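PDB 3VAS: putative adenosine kinase from Schistosoma mansoni, which probably catalyses the ATP-dependent phosphorylation of adenosine to AMP, as a member of the pfkB (ribokinase) family of kinases. Local coordinates for residues N77-G81 and Y115-D119; E128-E133 and D161-H166; L136-V141 and V153-A158. All blocks are in the same frame, centred on the assembly; numbering follows the deposited sequence.

From the N terminus, strand 77-81 opens contact 1, which closes a loop of 33 residues when helix 111-122 folds back on it. Contact 2 opens afterwards at 128-133, on the strand that follows that helix, and closes at 161-166. Contact 3 (136-141 with 153-158) is nested inside this second loop as a beta hairpin. Neighbouring contacts touch by packing: K117 on F129 between contacts 1 and 2, I116 on T138 between 1 and 3, and A132 on A158 between 2 and 3. Together they hold helix 111-122 on strand 77-81, the start of helix 164-167 on strand 126-131, and the two hairpin strands on each other; contacts 1 and 3 both touch adenosine.

Contact 1: residues N77-G81 and Y115-D119; sequences NYIAG and YIKND. With ADN (adenosine), chain C.
Y115 reaches from helix 111-122 to A80 on strand 77-81, and its phenol oxygen supplies the one hydrogen bond between the segments. The backbone N-H of A80 gives to Y115 OH at 3.0 Å, with an angle of 148° at the hydrogen. The Y115 ring meets the strand with its edge, since A80 N and the carbonyl carbon of I79 lie near the ring plane. CG of Y115 stands roughly opposite its own backbone N (chi1 154°), which sends the ring from the helix toward the strand. I38, D36 and L34 of strand 27-40 bond to the backbone of N77, I79 and G81; the A80 amide instead takes the tyrosine oxygen.

Apolar packing centres on the methyl of A80, which points at the helix. A80 CB lies 3.9 Å from Y115 CE2 and 4.2 Å from CG1 of I116, one residue on, so the small side chain rests against two consecutive helix residues. I79 turns its CB the other way, yet its CG1 still passes 4.1 Å from Y115 OH at a slant.

The charged group in the contact is D119, one helical turn after Y115. Its OD2 comes to 3.9 Å from A80 CB, a packing contact, while the same oxygen forms a salt bridge with K89 of helix 83-95. Helix 111-122 is thus linked to that neighbouring helix beside the strand.

At the strand's end G81 CA sits 3.8 Å from O3' of adenosine, and G82, the next residue, gives its amide to the nucleoside. The consecutive glycines G81 and G82 are consistent with the di-glycine element of pfkB-family kinases, where strand and following helix meet at the ribose end of the substrate pocket.

Contact 2: residues E128-E133 and D161-H166; sequences EFQIAE and DLSLAH
Q130 and H166 carry this contact, both hydrogen-bonded to the opposite segment. The imidazole gives its NE2 proton to the carbonyl oxygen of E128 (3.0 Å, 156° at the hydrogen). That oxygen lies almost in the ring plane, although NE2 stands well above the plane of the E128 carbonyl. Q130 stretches out fully, its CG opposite the backbone N (chi1 179°), and brings its amide to the start of the helix. There OE1 accepts from S163 N at 3.1 Å through a lone pair in the amide plane, while NE2 makes a short but bent, weak bond to D161 O.

The same two side chains also pack. Q130 CB sits over the centre of the H166 ring, a CH-pi contact of 3.5 Å to the centroid. The chains run past each other in opposite senses, with amide and ring planes 30° apart.

One water bridges the far end, accepting from E133 N and donating to D161 OD2 at 2.6 Å.

Within 161-166, S163 is the N-cap of helix 164-167: its OG accepts from H166 N at 3.3 Å. With the glutamine holding the cap residue's own N-H, a helix N-terminus is docked on strand 126-131, which pairs in parallel with strand 101-107 in the alpha/beta part of this ribokinase-family fold.

Contact 3: residues L136-V141 and V153-A158; sequences LMTGKV and VTYLGA. With ADN (adenosine), chain C.
V141 and T154 face each other across a non-hydrogen-bonded antiparallel pair, and their side chains converge on adenosine. The two cross at a slant: V141 CG2 lies 3.6 Å from T154 OG1 and also 3.4 Å from O2' of the ribose. With its OG1 opposite the carbonyl carbon (chi1 -61°), T154 sets that hydroxyl 2.8 Å from N7 of the base, and its methyl CG2 lies near the exocyclic N6. Two residues along the same strand, L156 adds its CD2 at 3.7 Å from N6.

K140 and Y155 occupy the opposite face. The lysine chain runs extended beyond CG and passes the tyrosine obliquely, K140 CG lying 4.1 Å from Y155 CB; Y67 of helix 65-70 packs against both. Their backbones grip twice, K140 N to Y155 O and Y155 N to K140 O, each 2.8 Å long. Strands 138-145 and 150-157 form a beta hairpin, whose segments 138-141 and 153-157 run antiparallel at 176°. Its outer edges bond to L35 and I37 of strand 27-40 and to V57 of strand 55-58, as expected for the lid strands of a ribokinase-type kinase closing over the nucleoside.

Past the regular pairing two glycines bring the chains close together, and G139 CA makes a CA-H...O contact with L156 O. G157 has a positive phi, and its chain then turns so that A158 N donates to M137 O at 2.8 Å. Beside this bond L136 lays its CG and CD2 against A158 CA, and the A158 methyl touches the M137 carbonyl. T138 points away from the partner strand, its hydroxyl bonded to D110 and to the amide of G108.

Contact 1: residues N77-G81 and Y115-D119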
loop_
_atom_site.group_PDB
_atom_site.type_symbol
_atom_site.label_atom_id
_atom_site.label_comp_id
_atom_site.label_asym_id
_atom_site.label_seq_id
_atom_site.Cartn_x
_atom_site.Cartn_y
_atom_site.Cartn_z
ATOM N N ASN A 77 -17.289 9.095 -8.064
ATOM C CA ASN A 77 -16.112 9.849 -7.657
ATOM C C ASN A 77 -14.850 9.233 -8.252
ATOM O O ASN A 77 -14.502 8.096 -7.950
ATOM C CB ASN A 77 -16.013 9.920 -6.129
ATOM C CG ASN A 77 -14.828 10.751 -5.650
ATOM O OD1 ASN A 77 -14.236 11.519 -6.412
ATOM N ND2 ASN A 77 -14.484 10.605 -4.375
ATOM N N TYR A 78 -14.177 9.992 -9.109
ATOM C CA TYR A 78 -12.938 9.545 -9.726
ATOM C C TYR A 78 -11.776 10.160 -8.970
ATOM O O TYR A 78 -11.728 11.375 -8.786
ATOM C CB TYR A 78 -12.876 9.990 -11.188
ATOM C CG TYR A 78 -14.002 9.470 -12.055
ATOM C CD1 TYR A 78 -13.950 8.196 -12.599
ATOM C CD2 TYR A 78 -15.106 10.262 -12.341
ATOM C CE1 TYR A 78 -14.975 7.717 -13.404
ATOM C CE2 TYR A 78 -16.137 9.793 -13.139
ATOM C CZ TYR A 78 -16.064 8.520 -13.670
ATOM O OH TYR A 78 -17.082 8.046 -14.464
ATOM N N ILE A 79 -10.841 9.329 -8.525
ATOM C CA ILE A 79 -9.712 9.834 -7.754
ATOM C C ILE A 79 -8.513 8.901 -7.888
ATOM O O ILE A 79 -8.673 7.683 -7.929
ATOM C CB ILE A 79 -10.101 10.063 -6.264
ATOM C CG1 ILE A 79 -8.958 10.713 -5.485
ATOM C CG2 ILE A 79 -10.539 8.766 -5.602
ATOM C CD1 ILE A 79 -9.368 11.184 -4.087
ATOM N N ALA A 80 -7.320 9.481 -7.990
ATOM C CA ALA A 80 -6.095 8.699 -8.120
ATOM C C ALA A 80 -5.936 7.711 -6.970
ATOM O O ALA A 80 -6.150 8.055 -5.806
ATOM C CB ALA A 80 -4.884 9.617 -8.203
ATOM N N GLY A 81 -5.564 6.480 -7.307
ATOM C CA GLY A 81 -5.389 5.430 -6.318
ATOM C C GLY A 81 -4.085 4.674 -6.497
ATOM O O GLY A 81 -3.112 5.210 -7.032
ATOM N N TYR A 115 -3.887 12.302 -15.815
ATOM C CA TYR A 115 -4.422 12.856 -14.575
ATOM C C TYR A 115 -3.625 12.366 -13.359
ATOM O O TYR A 115 -3.262 13.156 -12.483
ATOM C CB TYR A 115 -5.911 12.525 -14.417
ATOM C CG TYR A 115 -6.364 12.486 -12.974
ATOM C CD1 TYR A 115 -6.449 13.648 -12.216
ATOM C CD2 TYR A 115 -6.689 11.285 -12.366
ATOM C CE1 TYR A 115 -6.852 13.607 -10.889
ATOM C CE2 TYR A 115 -7.090 11.234 -11.049
ATOM C CZ TYR A 115 -7.170 12.392 -10.311
ATOM O OH TYR A 115 -7.574 12.327 -8.995
ATOM N N ILE A 116 -3.351 11.064 -13.314
ATOM C CA ILE A 116 -2.552 10.506 -12.229
ATOM C C ILE A 116 -1.153 11.139 -12.183
ATOM O O ILE A 116 -0.665 11.511 -11.110
ATOM C CB ILE A 116 -2.471 8.956 -12.301
ATOM C CG1 ILE A 116 -3.848 8.342 -12.035
ATOM C CG2 ILE A 116 -1.469 8.424 -11.291
ATOM C CD1 ILE A 116 -3.947 6.860 -12.354
ATOM N N LYS A 117 -0.523 11.292 -13.347
ATOM C CA LYS A 117 0.793 11.931 -13.407
ATOM C C LYS A 117 0.762 13.383 -12.924
ATOM O O LYS A 117 1.644 13.810 -12.178
ATOM C CB LYS A 117 1.393 11.859 -14.814
ATOM C CG LYS A 117 2.825 12.392 -14.892
ATOM C CD LYS A 117 3.284 12.624 -16.332
ATOM C CE LYS A 117 3.327 11.325 -17.122
ATOM N NZ LYS A 117 3.741 11.534 -18.545
ATOM N N ASN A 118 -0.244 14.141 -13.352
ATOM C CA ASN A 118 -0.374 15.537 -12.930
ATOM C C ASN A 118 -0.627 15.669 -11.431
ATOM O O ASN A 118 -0.211 16.641 -10.806
ATOM C CB ASN A 118 -1.483 16.254 -13.705
ATOM C CG ASN A 118 -1.151 16.431 -15.176
ATOM O OD1 ASN A 118 0.009 16.343 -15.585
ATOM N ND2 ASN A 118 -2.173 16.692 -15.978
ATOM N N ASP A 119 -1.323 14.687 -10.867
ATOM C CA ASP A 119 -1.621 14.664 -9.442
ATOM C C ASP A 119 -0.324 14.530 -8.647
ATOM O O ASP A 119 -0.141 15.188 -7.624
ATOM C CB ASP A 119 -2.572 13.505 -9.131
ATOM C CG ASP A 119 -3.149 13.576 -7.735
ATOM O OD1 ASP A 119 -3.910 14.528 -7.456
ATOM O OD2 ASP A 119 -2.860 12.670 -6.923
HETATM O "O5'" ADN C . -5.880 0.707 0.096
HETATM C "C5'" ADN C . -6.868 1.185 -0.816
HETATM C "C4'" ADN C . -6.284 1.408 -2.190
HETATM O "O4'" ADN C . -5.834 0.157 -2.733
HETATM C "C3'" ADN C . -7.229 1.998 -3.243
HETATM O "O3'" ADN C . -6.869 3.356 -3.502
HETATM C "C2'" ADN C . -6.966 1.150 -4.508
HETATM O "O2'" ADN C . -6.711 1.900 -5.676
HETATM C "C1'" ADN C . -5.750 0.309 -4.118
HETATM N N9 ADN C . -5.693 -1.009 -4.753
HETATM C C8 ADN C . -6.684 -1.870 -4.885
HETATM N N7 ADN C . -6.160 -3.036 -5.615
HETATM C C5 ADN C . -4.785 -2.793 -5.909
HETATM C C6 ADN C . -3.824 -3.549 -6.573
HETATM N N6 ADN C . -4.171 -4.838 -7.110
HETATM N N1 ADN C . -2.536 -3.050 -6.721
HETATM C C2 ADN C . -2.201 -1.821 -6.211
HETATM N N3 ADN C . -3.146 -1.077 -5.554
HETATM C C4 ADN C . -4.460 -1.591 -5.414
#

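Contact 2: residues E128-E133 and D161-H166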
loop_
_atom_site.group_PDB
_atom_site.type_symbol
_atom_site.label_atom_id
_atom_site.label_comp_id
_atom_site.label_asym_id
_atom_site.label_seq_id
_atom_site.Cartn_x
_atom_site.Cartn_y
_atom_site.Cartn_z
ATOM N N GLU A 128 8.857 8.678 -12.490
ATOM C CA GLU A 128 9.315 8.207 -13.789
ATOM C C GLU A 128 8.372 7.104 -14.248
ATOM O O GLU A 128 8.630 5.918 -14.037
ATOM C CB GLU A 128 10.755 7.696 -13.721
ATOM C CG GLU A 128 11.806 8.791 -13.610
ATOM C CD GLU A 128 11.944 9.620 -14.882
ATOM O OE1 GLU A 128 11.494 9.168 -15.958
ATOM O OE2 GLU A 128 12.511 10.730 -14.804
ATOM N N PHE A 129 7.263 7.506 -14.858
ATOM C CA PHE A 129 6.259 6.550 -15.300
ATOM C C PHE A 129 6.702 5.821 -16.552
ATOM O O PHE A 129 7.310 6.408 -17.446
ATOM C CB PHE A 129 4.923 7.246 -15.572
ATOM C CG PHE A 129 4.181 7.641 -14.331
ATOM C CD1 PHE A 129 3.506 6.689 -13.580
ATOM C CD2 PHE A 129 4.152 8.963 -13.917
ATOM C CE1 PHE A 129 2.819 7.046 -12.437
ATOM C CE2 PHE A 129 3.466 9.326 -12.773
ATOM C CZ PHE A 129 2.800 8.368 -12.033
ATOM N N GLN A 130 6.400 4.531 -16.602
ATOM C CA GLN A 130 6.494 3.784 -17.842
ATOM C C GLN A 130 5.136 3.911 -18.514
ATOM O O GLN A 130 4.098 3.831 -17.856
ATOM C CB GLN A 130 6.814 2.317 -17.562
ATOM C CG GLN A 130 6.900 1.442 -18.805
ATOM C CD GLN A 130 7.174 -0.005 -18.461
ATOM O OE1 GLN A 130 7.509 -0.324 -17.321
ATOM N NE2 GLN A 130 7.029 -0.891 -19.442
ATOM N N ILE A 131 5.130 4.149 -19.815
ATOM C CA ILE A 131 3.865 4.271 -20.519
ATOM C C ILE A 131 3.625 2.982 -21.296
ATOM O O ILE A 131 4.495 2.525 -22.043
ATOM C CB ILE A 131 3.817 5.520 -21.438
ATOM C CG1 ILE A 131 3.489 6.786 -20.637
ATOM C CG2 ILE A 131 2.737 5.364 -22.490
ATOM C CD1 ILE A 131 4.515 7.197 -19.600
ATOM N N ALA A 132 2.461 2.376 -21.085
ATOM C CA ALA A 132 2.120 1.133 -21.762
ATOM C C ALA A 132 1.823 1.373 -23.241
ATOM O O ALA A 132 1.285 2.417 -23.615
ATOM C CB ALA A 132 0.936 0.468 -21.081
ATOM N N GLU A 133 2.193 0.408 -24.077
ATOM C CA GLU A 133 1.859 0.436 -25.496
ATOM C C GLU A 133 0.348 0.482 -25.685
ATOM O O GLU A 133 -0.386 -0.286 -25.063
ATOM C CB GLU A 133 2.429 -0.796 -26.194
ATOM C CG GLU A 133 3.916 -0.711 -26.485
ATOM C CD GLU A 133 4.214 0.120 -27.716
ATOM O OE1 GLU A 133 5.380 0.536 -27.891
ATOM O OE2 GLU A 133 3.279 0.353 -28.515
ATOM N N ASP A 161 2.319 -3.964 -17.230
ATOM C CA ASP A 161 3.423 -3.816 -18.175
ATOM C C ASP A 161 4.693 -3.242 -17.553
ATOM O O ASP A 161 5.704 -3.089 -18.240
ATOM C CB ASP A 161 2.996 -2.974 -19.381
ATOM C CG ASP A 161 2.327 -3.804 -20.465
ATOM O OD1 ASP A 161 1.823 -4.905 -20.156
ATOM O OD2 ASP A 161 2.304 -3.353 -21.629
ATOM N N LEU A 162 4.646 -2.924 -16.261
ATOM C CA LEU A 162 5.832 -2.435 -15.564
ATOM C C LEU A 162 6.931 -3.488 -15.637
ATOM O O LEU A 162 6.732 -4.634 -15.226
ATOM C CB LEU A 162 5.508 -2.102 -14.111
ATOM C CG LEU A 162 6.685 -1.683 -13.229
ATOM C CD1 LEU A 162 7.261 -0.337 -13.674
ATOM C CD2 LEU A 162 6.242 -1.641 -11.780
ATOM N N SER A 163 8.083 -3.106 -16.177
ATOM C CA SER A 163 9.128 -4.080 -16.467
ATOM C C SER A 163 10.454 -3.754 -15.804
ATOM O O SER A 163 10.722 -2.611 -15.444
ATOM C CB SER A 163 9.341 -4.202 -17.976
ATOM O OG SER A 163 9.851 -2.995 -18.507
ATOM N N LEU A 164 11.283 -4.779 -15.661
ATOM C CA LEU A 164 12.630 -4.616 -15.145
ATOM C C LEU A 164 13.445 -3.738 -16.094
ATOM O O LEU A 164 14.325 -2.992 -15.659
ATOM C CB LEU A 164 13.291 -5.986 -14.977
ATOM C CG LEU A 164 14.605 -6.066 -14.203
ATOM C CD1 LEU A 164 14.475 -5.407 -12.833
ATOM C CD2 LEU A 164 15.040 -7.517 -14.067
ATOM N N ALA A 165 13.140 -3.825 -17.389
ATOM C CA ALA A 165 13.809 -3.009 -18.396
ATOM C C ALA A 165 13.632 -1.514 -18.148
ATOM O O ALA A 165 14.561 -0.731 -18.352
ATOM C CB ALA A 165 13.323 -3.373 -19.798
ATOM N N HIS A 166 12.438 -1.118 -17.720
ATOM C CA HIS A 166 12.157 0.294 -17.483
ATOM C C HIS A 166 12.831 0.753 -16.201
ATOM O O HIS A 166 13.365 1.857 -16.124
ATOM C CB HIS A 166 10.654 0.535 -17.396
ATOM C CG HIS A 166 10.295 1.888 -16.870
ATOM N ND1 HIS A 166 10.349 3.026 -17.646
ATOM C CD2 HIS A 166 9.893 2.286 -15.640
ATOM C CE1 HIS A 166 9.987 4.068 -16.918
ATOM N NE2 HIS A 166 9.707 3.647 -15.697
HETATM O O HOH W 1 3.778 -1.561 -22.868
#

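Contact 3: residues L136-V141 and V153-A158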
loop_
_atom_site.group_PDB
_atom_site.type_symbol
_atom_site.label_atom_id
_atom_site.label_comp_id
_atom_site.label_asym_id
_atom_site.label_seq_id
_atom_site.Cartn_x
_atom_site.Cartn_y
_atom_site.Cartn_z
ATOM N N LEU A 136 -3.475 -0.419 -24.427
ATOM C CA LEU A 136 -3.624 -0.867 -23.045
ATOM C C LEU A 136 -3.856 0.343 -22.131
ATOM O O LEU A 136 -3.027 1.250 -22.064
ATOM C CB LEU A 136 -2.410 -1.681 -22.595
ATOM C CG LEU A 136 -2.494 -2.342 -21.212
ATOM C CD1 LEU A 136 -3.761 -3.178 -21.080
ATOM C CD2 LEU A 136 -1.262 -3.198 -20.941
ATOM N N MET A 137 -4.995 0.355 -21.442
ATOM C CA MET A 137 -5.414 1.514 -20.657
ATOM C C MET A 137 -4.952 1.465 -19.206
ATOM O O MET A 137 -4.724 0.389 -18.648
ATOM C CB MET A 137 -6.937 1.684 -20.718
ATOM C CG MET A 137 -7.495 1.917 -22.138
ATOM S SD MET A 137 -7.046 3.501 -22.885
ATOM C CE MET A 137 -5.522 3.125 -23.756
ATOM N N THR A 138 -4.807 2.645 -18.610
ATOM C CA THR A 138 -4.446 2.766 -17.207
ATOM C C THR A 138 -5.390 1.917 -16.356
ATOM O O THR A 138 -6.600 1.910 -16.583
ATOM C CB THR A 138 -4.514 4.237 -16.746
ATOM O OG1 THR A 138 -3.540 5.008 -17.463
ATOM C CG2 THR A 138 -4.247 4.352 -15.251
ATOM N N GLY A 139 -4.831 1.186 -15.397
ATOM C CA GLY A 139 -5.627 0.340 -14.528
ATOM C C GLY A 139 -6.653 1.117 -13.719
ATOM O O GLY A 139 -6.541 2.332 -13.551
ATOM N N LYS A 140 -7.655 0.409 -13.215
ATOM C CA LYS A 140 -8.739 1.035 -12.478
ATOM C C LYS A 140 -9.250 0.114 -11.375
ATOM O O LYS A 140 -9.152 -1.115 -11.479
ATOM C CB LYS A 140 -9.883 1.385 -13.430
ATOM C CG LYS A 140 -10.311 0.215 -14.304
ATOM C CD LYS A 140 -11.381 0.615 -15.309
ATOM C CE LYS A 140 -11.639 -0.503 -16.306
ATOM N NZ LYS A 140 -12.650 -0.112 -17.333
ATOM N N VAL A 141 -9.798 0.715 -10.323
ATOM C CA VAL A 141 -10.390 -0.038 -9.225
ATOM C C VAL A 141 -11.850 0.359 -9.063
ATOM O O VAL A 141 -12.169 1.534 -8.896
ATOM C CB VAL A 141 -9.659 0.220 -7.889
ATOM C CG1 VAL A 141 -10.245 -0.658 -6.785
ATOM C CG2 VAL A 141 -8.161 -0.030 -8.034
ATOM N N VAL A 153 -12.886 -4.162 -6.733
ATOM C CA VAL A 153 -12.545 -5.028 -7.855
ATOM C C VAL A 153 -11.545 -4.307 -8.752
ATOM O O VAL A 153 -11.858 -3.275 -9.348
ATOM C CB VAL A 153 -13.784 -5.440 -8.669
ATOM C CG1 VAL A 153 -13.399 -6.457 -9.750
ATOM C CG2 VAL A 153 -14.853 -6.012 -7.748
ATOM N N THR A 154 -10.339 -4.856 -8.842
ATOM C CA THR A 154 -9.240 -4.183 -9.516
ATOM C C THR A 154 -8.934 -4.747 -10.899
ATOM O O THR A 154 -8.729 -5.949 -11.056
ATOM C CB THR A 154 -7.958 -4.263 -8.675
ATOM O OG1 THR A 154 -8.184 -3.621 -7.416
ATOM C CG2 THR A 154 -6.802 -3.581 -9.390
ATOM N N TYR A 155 -8.916 -3.868 -11.895
ATOM C CA TYR A 155 -8.423 -4.209 -13.226
ATOM C C TYR A 155 -7.063 -3.542 -13.407
ATOM O O TYR A 155 -6.978 -2.331 -13.601
ATOM C CB TYR A 155 -9.391 -3.737 -14.316
ATOM C CG TYR A 155 -8.966 -4.160 -15.710
ATOM C CD1 TYR A 155 -9.103 -5.479 -16.125
ATOM C CD2 TYR A 155 -8.417 -3.246 -16.603
ATOM C CE1 TYR A 155 -8.707 -5.880 -17.387
ATOM C CE2 TYR A 155 -8.017 -3.639 -17.875
ATOM C CZ TYR A 155 -8.169 -4.958 -18.258
ATOM O OH TYR A 155 -7.780 -5.366 -19.515
ATOM N N LEU A 156 -6.005 -4.335 -13.318
ATOM C CA LEU A 156 -4.648 -3.802 -13.284
ATOM C C LEU A 156 -4.249 -3.058 -14.556
ATOM O O LEU A 156 -3.527 -2.062 -14.486
ATOM C CB LEU A 156 -3.644 -4.909 -12.967
ATOM C CG LEU A 156 -3.655 -5.356 -11.500
ATOM C CD1 LEU A 156 -2.739 -6.555 -11.281
ATOM C CD2 LEU A 156 -3.253 -4.202 -10.601
ATOM N N GLY A 157 -4.719 -3.543 -15.704
ATOM C CA GLY A 157 -4.480 -2.886 -16.981
ATOM C C GLY A 157 -3.020 -2.570 -17.251
ATOM O O GLY A 157 -2.158 -3.449 -17.177
ATOM N N ALA A 158 -2.740 -1.300 -17.530
ATOM C CA ALA A 158 -1.392 -0.860 -17.886
ATOM C C ALA A 158 -0.330 -1.179 -16.829
ATOM O O ALA A 158 0.835 -1.395 -17.170
ATOM C CB ALA A 158 -1.392 0.626 -18.200
HETATM O "O5'" ADN C . -5.880 0.707 0.096
HETATM C "C5'" ADN C . -6.868 1.185 -0.816
HETATM C "C4'" ADN C . -6.284 1.408 -2.190
HETATM O "O4'" ADN C . -5.834 0.157 -2.733
HETATM C "C3'" ADN C . -7.229 1.998 -3.243
HETATM O "O3'" ADN C . -6.869 3.356 -3.502
HETATM C "C2'" ADN C . -6.966 1.150 -4.508
HETATM O "O2'" ADN C . -6.711 1.900 -5.676
HETATM C "C1'" ADN C . -5.750 0.309 -4.118
HETATM N N9 ADN C . -5.693 -1.009 -4.753
HETATM C C8 ADN C . -6.684 -1.870 -4.885
HETATM N N7 ADN C . -6.160 -3.036 -5.615
HETATM C C5 ADN C . -4.785 -2.793 -5.909
HETATM C C6 ADN C . -3.824 -3.549 -6.573
HETATM N N6 ADN C . -4.171 -4.838 -7.110
HETATM N N1 ADN C . -2.536 -3.050 -6.721
HETATM C C2 ADN C . -2.201 -1.821 -6.211
HETATM N N3 ADN C . -3.146 -1.077 -5.554
HETATM C C4 ADN C . -4.460 -1.591 -5.414
#